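Local coordinates for SAM-dependent methyltransferase (Geobacter sulfurreducens, PDB 5BP7), which binds S-adenosyl-L-homocysteine and is probably a methyltransferase that uses S-adenosylmethionine as methyl donor, at residues A[161-173]-A[179-193]. Sequence-based numbering, arbitrary orientation.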
ATOM      1  N   ILE A 161       5.477   0.501  -7.677  1.00 31.75           N
ATOM      2  CA  ILE A 161       5.167  -0.794  -7.061  1.00 32.03           C
ATOM      3  C   ILE A 161       5.610  -0.753  -5.600  1.00 30.53           C
ATOM      4  O   ILE A 161       6.785  -0.522  -5.299  1.00 29.06           O
ATOM      5  CB  ILE A 161       5.882  -1.951  -7.781  1.00 33.49           C
ATOM      6  CG1 ILE A 161       5.322  -2.161  -9.189  1.00 35.47           C
ATOM      7  CG2 ILE A 161       5.778  -3.245  -6.995  1.00 35.34           C
ATOM      8  CD1 ILE A 161       3.907  -2.725  -9.265  1.00 36.35           C
ATOM      9  N   GLY A 162       4.666  -1.032  -4.708  1.00 30.24           N
ATOM     10  CA  GLY A 162       4.933  -1.173  -3.277  1.00 29.95           C
ATOM     11  C   GLY A 162       4.833  -2.628  -2.904  1.00 30.95           C
ATOM     12  O   GLY A 162       3.818  -3.268  -3.192  1.00 30.74           O
ATOM     13  N   GLU A 163       5.903  -3.177  -2.312  1.00 31.36           N
ATOM     14  CA  GLU A 163       6.053  -4.628  -2.187  1.00 32.66           C
ATOM     15  C   GLU A 163       6.969  -4.955  -1.029  1.00 31.90           C
ATOM     16  O   GLU A 163       7.953  -4.253  -0.811  1.00 30.32           O
ATOM     17  CB  GLU A 163       6.636  -5.217  -3.487  1.00 34.05           C
ATOM     18  CG  GLU A 163       6.887  -6.726  -3.547  1.00 36.44           C
ATOM     19  CD  GLU A 163       5.633  -7.595  -3.671  1.00 38.28           C
ATOM     20  OE1 GLU A 163       4.505  -7.058  -3.796  1.00 39.66           O
ATOM     21  OE2 GLU A 163       5.780  -8.840  -3.623  1.00 39.30           O
ATOM     22  N   PRO A 164       6.668  -6.053  -0.310  1.00 32.10           N
ATOM     23  CA  PRO A 164       7.607  -6.488   0.691  1.00 32.16           C
ATOM     24  C   PRO A 164       8.849  -7.155   0.092  1.00 32.24           C
ATOM     25  O   PRO A 164       8.832  -7.617  -1.042  1.00 32.38           O
ATOM     26  CB  PRO A 164       6.798  -7.489   1.528  1.00 32.29           C
ATOM     27  CG  PRO A 164       5.400  -7.447   1.061  1.00 32.19           C
ATOM     28  CD  PRO A 164       5.468  -6.923  -0.334  1.00 32.53           C
ATOM     29  N   TYR A 165       9.915  -7.221   0.876  1.00 32.23           N
ATOM     30  CA  TYR A 165      11.105  -8.002   0.514  1.00 32.85           C
ATOM     31  C   TYR A 165      11.698  -8.555   1.799  1.00 33.91           C
ATOM     32  O   TYR A 165      11.364  -8.051   2.892  1.00 33.19           O
ATOM     33  CB  TYR A 165      12.105  -7.142  -0.255  1.00 32.71           C
ATOM     34  CG  TYR A 165      12.682  -6.014   0.534  1.00 32.53           C
ATOM     35  CD1 TYR A 165      12.032  -4.784   0.598  1.00 32.18           C
ATOM     36  CD2 TYR A 165      13.865  -6.163   1.214  1.00 33.53           C
ATOM     37  CE1 TYR A 165      12.554  -3.733   1.324  1.00 32.30           C
ATOM     38  CE2 TYR A 165      14.382  -5.126   1.961  1.00 34.17           C
ATOM     39  CZ  TYR A 165      13.731  -3.911   1.998  1.00 32.96           C
ATOM     40  OH  TYR A 165      14.272  -2.881   2.712  1.00 32.75           O
ATOM     41  N   TRP A 166      12.533  -9.599   1.681  1.00 34.42           N
ATOM     42  CA  TRP A 166      13.219 -10.155   2.843  1.00 35.62           C
ATOM     43  C   TRP A 166      14.363  -9.233   3.228  1.00 36.38           C
ATOM     44  O   TRP A 166      15.326  -9.059   2.510  1.00 36.52           O
ATOM     45  CB  TRP A 166      13.729 -11.599   2.633  1.00 36.15           C
ATOM     46  CG  TRP A 166      12.643 -12.626   2.434  1.00 36.16           C
ATOM     47  CD1 TRP A 166      12.477 -13.416   1.351  1.00 36.65           C
ATOM     48  CD2 TRP A 166      11.557 -12.950   3.333  1.00 36.19           C
ATOM     49  NE1 TRP A 166      11.356 -14.207   1.487  1.00 36.93           N
ATOM     50  CE2 TRP A 166      10.773 -13.944   2.697  1.00 36.83           C
ATOM     51  CE3 TRP A 166      11.170 -12.493   4.604  1.00 35.34           C
ATOM     52  CZ2 TRP A 166       9.615 -14.485   3.281  1.00 37.01           C
ATOM     53  CZ3 TRP A 166      10.027 -13.035   5.190  1.00 35.58           C
ATOM     54  CH2 TRP A 166       9.269 -14.026   4.530  1.00 36.81           C
ATOM     55  N   ARG A 167      14.211  -8.636   4.389  1.00 37.45           N
ATOM     56  CA  ARG A 167      15.240  -7.848   5.037  1.00 39.22           C
ATOM     57  C   ARG A 167      16.390  -8.773   5.496  1.00 41.47           C
ATOM     58  O   ARG A 167      17.557  -8.446   5.377  1.00 41.56           O
ATOM     59  CB  ARG A 167      14.598  -7.179   6.244  1.00 39.32           C
ATOM     60  CG  ARG A 167      15.393  -6.086   6.867  1.00 40.27           C
ATOM     61  CD  ARG A 167      14.616  -5.490   8.013  1.00 39.67           C
ATOM     62  NE  ARG A 167      15.522  -4.634   8.743  1.00 40.74           N
ATOM     63  CZ  ARG A 167      16.258  -4.995   9.793  1.00 41.91           C
ATOM     64  NH1 ARG A 167      16.203  -6.223  10.325  1.00 42.64           N
ATOM     65  NH2 ARG A 167      17.043  -4.090  10.350  1.00 42.96           N
ATOM     66  N   GLN A 168      16.010  -9.943   5.994  1.00 44.04           N
ATOM     67  CA  GLN A 168      16.918 -11.052   6.283  1.00 46.56           C
ATOM     68  C   GLN A 168      16.268 -12.326   5.807  1.00 47.44           C
ATOM     69  O   GLN A 168      15.044 -12.435   5.803  1.00 46.30           O
ATOM     70  CB  GLN A 168      17.114 -11.220   7.783  1.00 48.01           C
ATOM     71  CG  GLN A 168      17.699 -10.024   8.506  1.00 49.27           C
ATOM     72  CD  GLN A 168      17.588 -10.153  10.043  1.00 52.00           C
ATOM     73  OE1 GLN A 168      17.204 -11.210  10.599  1.00 52.99           O
ATOM     74  NE2 GLN A 168      17.971  -9.093  10.736  1.00 53.24           N
ATOM     75  N   VAL A 169      17.090 -13.316   5.492  1.00 49.75           N
ATOM     76  CA  VAL A 169      16.589 -14.579   4.952  1.00 51.69           C
ATOM     77  C   VAL A 169      15.888 -15.323   6.086  1.00 52.02           C
ATOM     78  O   VAL A 169      16.508 -15.560   7.112  1.00 51.47           O
ATOM     79  CB  VAL A 169      17.728 -15.488   4.413  1.00 54.63           C
ATOM     80  CG1 VAL A 169      17.140 -16.618   3.569  1.00 55.54           C
ATOM     81  CG2 VAL A 169      18.746 -14.707   3.578  1.00 54.52           C
ATOM     82  N   PRO A 170      14.596 -15.679   5.918  1.00 52.11           N
ATOM     83  CA  PRO A 170      13.984 -16.459   6.994  1.00 53.18           C
ATOM     84  C   PRO A 170      14.494 -17.893   6.928  1.00 54.48           C
ATOM     85  O   PRO A 170      14.490 -18.496   5.868  1.00 54.03           O
ATOM     86  CB  PRO A 170      12.475 -16.372   6.714  1.00 53.38           C
ATOM     87  CG  PRO A 170      12.359 -16.092   5.261  1.00 52.75           C
ATOM     88  CD  PRO A 170      13.645 -15.416   4.823  1.00 51.98           C
ATOM     89  N   PRO A 171      14.950 -18.424   8.054  1.00 56.14           N
ATOM     90  CA  PRO A 171      15.582 -19.737   8.008  1.00 58.75           C
ATOM     91  C   PRO A 171      14.608 -20.900   7.768  1.00 60.51           C
ATOM     92  O   PRO A 171      15.026 -21.948   7.296  1.00 62.42           O
ATOM     93  CB  PRO A 171      16.247 -19.835   9.389  1.00 59.37           C
ATOM     94  CG  PRO A 171      15.420 -18.974  10.282  1.00 58.07           C
ATOM     95  CD  PRO A 171      14.932 -17.851   9.418  1.00 55.81           C
ATOM     96  N   THR A 172      13.345 -20.724   8.139  1.00 60.29           N
ATOM     97  CA  THR A 172      12.352 -21.802   8.066  1.00 61.63           C
ATOM     98  C   THR A 172      11.061 -21.252   7.515  1.00 61.46           C
ATOM     99  O   THR A 172      10.850 -20.038   7.537  1.00 58.98           O
ATOM    100  CB  THR A 172      12.039 -22.391   9.464  1.00 62.48           C
ATOM    101  OG1 THR A 172      11.480 -21.376  10.321  1.00 61.21           O
ATOM    102  CG2 THR A 172      13.315 -22.963  10.147  1.00 64.18           C
ATOM    103  N   GLU A 173      10.174 -22.165   7.121  1.00 64.29           N
ATOM    104  CA  GLU A 173       8.785 -21.830   6.754  1.00 64.96           C
ATOM    105  C   GLU A 173       7.930 -21.279   7.923  1.00 64.39           C
ATOM    106  O   GLU A 173       7.082 -20.410   7.716  1.00 62.51           O
ATOM    107  CB  GLU A 173       8.079 -23.037   6.114  1.00 67.57           C
ATOM    108  CG  GLU A 173       8.679 -23.506   4.778  1.00 68.68           C
ATOM    109  CD  GLU A 173       8.729 -22.433   3.678  1.00 68.71           C
ATOM    110  OE1 GLU A 173       9.484 -22.577   2.690  1.00 68.13           O
ATOM    111  OE2 GLU A 173       8.029 -21.405   3.787  1.00 69.97           O
ATOM    112  N   CYS A 179       5.786 -14.177   9.631  1.00 59.20           N
ATOM    113  CA  CYS A 179       5.762 -12.904   8.858  1.00 57.86           C
ATOM    114  C   CYS A 179       4.495 -12.712   8.003  1.00 59.81           C
ATOM    115  O   CYS A 179       4.388 -11.726   7.265  1.00 59.68           O
ATOM    116  CB  CYS A 179       6.994 -12.786   7.945  1.00 56.04           C
ATOM    117  SG  CYS A 179       8.557 -12.613   8.815  1.00 53.98           S
ATOM    118  N   LEU A 180       3.555 -13.655   8.105  1.00 61.67           N
ATOM    119  CA  LEU A 180       2.305 -13.681   7.327  1.00 62.06           C
ATOM    120  C   LEU A 180       2.515 -13.933   5.817  1.00 61.70           C
ATOM    121  O   LEU A 180       1.625 -13.624   5.014  1.00 61.09           O
ATOM    122  CB  LEU A 180       1.453 -12.424   7.586  1.00 61.74           C
ATOM    123  CG  LEU A 180       1.293 -11.986   9.050  1.00 62.69           C
ATOM    124  CD1 LEU A 180       0.477 -10.701   9.106  1.00 62.19           C
ATOM    125  CD2 LEU A 180       0.656 -13.079   9.916  1.00 64.47           C
ATOM    126  N   ALA A 181       3.677 -14.486   5.438  1.00 61.65           N
ATOM    127  CA  ALA A 181       3.881 -15.041   4.090  1.00 62.33           C
ATOM    128  C   ALA A 181       3.411 -16.498   4.063  1.00 63.35           C
ATOM    129  O   ALA A 181       3.459 -17.204   5.070  1.00 63.23           O
ATOM    130  CB  ALA A 181       5.337 -14.962   3.672  1.00 61.59           C
ATOM    131  N   ASN A 182       2.944 -16.935   2.902  1.00 63.52           N
ATOM    132  CA  ASN A 182       2.607 -18.350   2.695  1.00 65.14           C
ATOM    133  C   ASN A 182       3.848 -19.222   2.731  1.00 63.07           C
ATOM    134  O   ASN A 182       3.849 -20.302   3.321  1.00 63.93           O
ATOM    135  CB  ASN A 182       1.881 -18.542   1.349  1.00 67.99           C
ATOM    136  CG  ASN A 182       0.377 -18.310   1.463  1.00 71.49           C
ATOM    137  OD1 ASN A 182      -0.256 -18.761   2.420  1.00 76.23           O
ATOM    138  ND2 ASN A 182      -0.208 -17.610   0.490  1.00 73.85           N
ATOM    139  N   SER A 183       4.903 -18.719   2.099  1.00 60.59           N
ATOM    140  CA  SER A 183       6.143 -19.460   1.899  1.00 60.81           C
ATOM    141  C   SER A 183       7.346 -18.510   1.812  1.00 57.28           C
ATOM    142  O   SER A 183       7.185 -17.298   1.593  1.00 55.45           O
ATOM    143  CB  SER A 183       6.007 -20.328   0.638  1.00 62.79           C
ATOM    144  OG  SER A 183       7.261 -20.682   0.091  1.00 65.40           O
ATOM    145  N   THR A 184       8.548 -19.056   2.004  1.00 55.52           N
ATOM    146  CA  THR A 184       9.798 -18.274   1.893  1.00 53.66           C
ATOM    147  C   THR A 184       9.991 -17.699   0.481  1.00 52.89           C
ATOM    148  O   THR A 184      10.590 -16.635   0.333  1.00 51.06           O
ATOM    149  CB  THR A 184      11.066 -19.069   2.328  1.00 54.63           C
ATOM    150  OG1 THR A 184      11.198 -20.271   1.550  1.00 56.60           O
ATOM    151  CG2 THR A 184      10.988 -19.435   3.813  1.00 55.33           C
ATOM    152  N   SER A 185       9.458 -18.377  -0.539  1.00 52.93           N
ATOM    153  CA  SER A 185       9.578 -17.913  -1.921  1.00 52.63           C
ATOM    154  C   SER A 185       8.637 -16.752  -2.302  1.00 50.15           C
ATOM    155  O   SER A 185       8.781 -16.216  -3.389  1.00 49.92           O
ATOM    156  CB  SER A 185       9.398 -19.081  -2.899  1.00 54.59           C
ATOM    157  OG  SER A 185       8.078 -19.590  -2.822  1.00 56.60           O
ATOM    158  N   ASP A 186       7.698 -16.375  -1.427  1.00 48.77           N
ATOM    159  CA  ASP A 186       6.785 -15.249  -1.681  1.00 47.09           C
ATOM    160  C   ASP A 186       7.526 -13.940  -1.947  1.00 43.81           C
ATOM    161  O   ASP A 186       7.076 -13.135  -2.757  1.00 41.08           O
ATOM    162  CB  ASP A 186       5.831 -15.003  -0.498  1.00 48.47           C
ATOM    163  CG  ASP A 186       4.733 -16.049  -0.363  1.00 51.54           C
ATOM    164  OD1 ASP A 186       4.829 -17.135  -0.986  1.00 55.02           O
ATOM    165  OD2 ASP A 186       3.777 -15.796   0.418  1.00 52.96           O
ATOM    166  N   PHE A 187       8.634 -13.727  -1.240  1.00 41.49           N
ATOM    167  CA  PHE A 187       9.391 -12.490  -1.343  1.00 39.80           C
ATOM    168  C   PHE A 187      10.835 -12.763  -1.679  1.00 40.21           C
ATOM    169  O   PHE A 187      11.293 -13.879  -1.610  1.00 40.30           O
ATOM    170  CB  PHE A 187       9.300 -11.698  -0.040  1.00 38.58           C
ATOM    171  CG  PHE A 187       7.882 -11.479   0.420  1.00 38.58           C
ATOM    172  CD1 PHE A 187       6.931 -10.905  -0.454  1.00 37.73           C
ATOM    173  CD2 PHE A 187       7.473 -11.843   1.696  1.00 38.50           C
ATOM    174  CE1 PHE A 187       5.612 -10.728  -0.067  1.00 37.44           C
ATOM    175  CE2 PHE A 187       6.154 -11.649   2.088  1.00 38.36           C
ATOM    176  CZ  PHE A 187       5.224 -11.103   1.213  1.00 37.90           C
ATOM    177  N   LEU A 188      11.521 -11.720  -2.103  1.00 39.63           N
ATOM    178  CA  LEU A 188      12.919 -11.800  -2.495  1.00 40.60           C
ATOM    179  C   LEU A 188      13.736 -10.915  -1.585  1.00 40.36           C
ATOM    180  O   LEU A 188      13.206 -10.048  -0.912  1.00 38.36           O
ATOM    181  CB  LEU A 188      13.073 -11.307  -3.923  1.00 40.91           C
ATOM    182  CG  LEU A 188      12.325 -12.113  -5.000  1.00 41.73           C
ATOM    183  CD1 LEU A 188      12.312 -11.359  -6.311  1.00 41.23           C
ATOM    184  CD2 LEU A 188      12.933 -13.491  -5.191  1.00 43.37           C
HETATM  185  N   MSE A 189      15.039 -11.115  -1.605  1.00 42.02           N
HETATM  186  CA  MSE A 189      15.964 -10.197  -0.934  1.00 43.53           C
HETATM  187  C   MSE A 189      16.042  -8.946  -1.757  1.00 39.07           C
HETATM  188  O   MSE A 189      15.770  -8.973  -2.960  1.00 36.86           O
HETATM  189  CB  MSE A 189      17.344 -10.818  -0.895  1.00 50.35           C
HETATM  190  CG  MSE A 189      17.309 -12.185  -0.207  1.00 58.26           C
HETATM  191 SE   MSE A 189      17.805 -11.847   1.652  1.00 73.11          SE
HETATM  192  CE  MSE A 189      19.718 -11.912   1.200  1.00 67.47           C
ATOM    193  N   LEU A 190      16.418  -7.835  -1.141  1.00 36.35           N
ATOM    194  CA  LEU A 190      16.373  -6.559  -1.852  1.00 34.67           C
ATOM    195  C   LEU A 190      17.090  -6.589  -3.205  1.00 34.81           C
ATOM    196  O   LEU A 190      16.480  -6.229  -4.217  1.00 34.79           O
ATOM    197  CB  LEU A 190      16.856  -5.403  -0.987  1.00 34.23           C
ATOM    198  CG  LEU A 190      16.855  -4.018  -1.628  1.00 33.84           C
ATOM    199  CD1 LEU A 190      15.448  -3.598  -2.044  1.00 33.39           C
ATOM    200  CD2 LEU A 190      17.437  -2.992  -0.675  1.00 33.80           C
ATOM    201  N   PRO A 191      18.365  -7.014  -3.240  1.00 35.27           N
ATOM    202  CA  PRO A 191      19.070  -6.980  -4.536  1.00 35.66           C
ATOM    203  C   PRO A 191      18.447  -7.906  -5.584  1.00 36.49           C
ATOM    204  O   PRO A 191      18.407  -7.549  -6.776  1.00 36.64           O
ATOM    205  CB  PRO A 191      20.466  -7.457  -4.191  1.00 36.64           C
ATOM    206  CG  PRO A 191      20.577  -7.396  -2.706  1.00 36.42           C
ATOM    207  CD  PRO A 191      19.204  -7.573  -2.169  1.00 35.51           C
ATOM    208  N   GLU A 192      17.899  -9.042  -5.137  1.00 36.71           N
ATOM    209  CA  GLU A 192      17.203  -9.960  -6.044  1.00 37.19           C
ATOM    210  C   GLU A 192      15.896  -9.365  -6.581  1.00 35.72           C
ATOM    211  O   GLU A 192      15.545  -9.565  -7.746  1.00 35.91           O
ATOM    212  CB  GLU A 192      16.945 -11.331  -5.404  1.00 38.54           C
ATOM    213  CG  GLU A 192      18.203 -12.109  -5.018  1.00 40.17           C
ATOM    214  N   LEU A 193      15.183  -8.610  -5.754  1.00 34.40           N
ATOM    215  CA  LEU A 193      13.979  -7.920  -6.215  1.00 33.03           C
ATOM    216  C   LEU A 193      14.327  -6.873  -7.280  1.00 33.20           C
ATOM    217  O   LEU A 193      13.652  -6.764  -8.308  1.00 32.79           O
ATOM    218  CB  LEU A 193      13.240  -7.258  -5.032  1.00 32.05           C
ATOM    219  CG  LEU A 193      11.946  -6.487  -5.335  1.00 30.41           C
ATOM    220  CD1 LEU A 193      10.945  -7.380  -6.054  1.00 31.08           C
ATOM    221  CD2 LEU A 193      11.322  -5.941  -4.062  1.00 29.86           C
TER
HETATM  222  O   HOH W   1       7.761 -10.514  -4.067  1.00 40.23           O
HETATM  223  O   HOH W   2      10.075  -9.439  -2.720  1.00 33.47           O
HETATM  224  O   HOH W   3      17.362  -7.609   1.466  1.00 32.43           O
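Phe187 CB lies over one face of the Trp166 indole, 3.8 Å from the centroid of the five-membered ring, while CG of Pro170 sits above the opposite face, so the ring is sandwiched. Cys179 SG meets its edge in plane, 3.9 Å from CZ3. The Phe187 ring turns its own edge to the Trp166 face in a T-shaped pair (planes at 68°). Pro164 CB covers one Phe187 face, 13° off the ring normal, and Asp186 CB the opposite one; Glu163 OE2, whose partner oxygen OE1 bonds to Thr136, lies at the edge with a water. Leu190 CD1 stands almost exactly above the centre of the Tyr165 ring, 4.2 Å from its centroid.

Four direct hydrogen bonds cross the contact. Trp166 NE1 donates to Thr184 O at 2.8 Å, in the carbonyl plane but somewhat off the indole plane, and Trp166 N bonds to Leu188 O at 2.7 Å. Glu173, bent at chi2 (-57°), accepts Thr184 N on the OE2 syn lone pair at 3.0 Å and Thr184 OG1 on OE1 at 3.1 Å. Waters link Pro164 O to Leu188 N and Trp166 O to Leu190 N.

The Pro164 side chain is about 10 Å from the bound S-adenosyl-L-homocysteine. The arrangement packs the connection between strand 157-166 and helix 190-199 against the strand's C-terminal end, the cofactor-binding edge of the Rossmann-like class I methyltransferase fold.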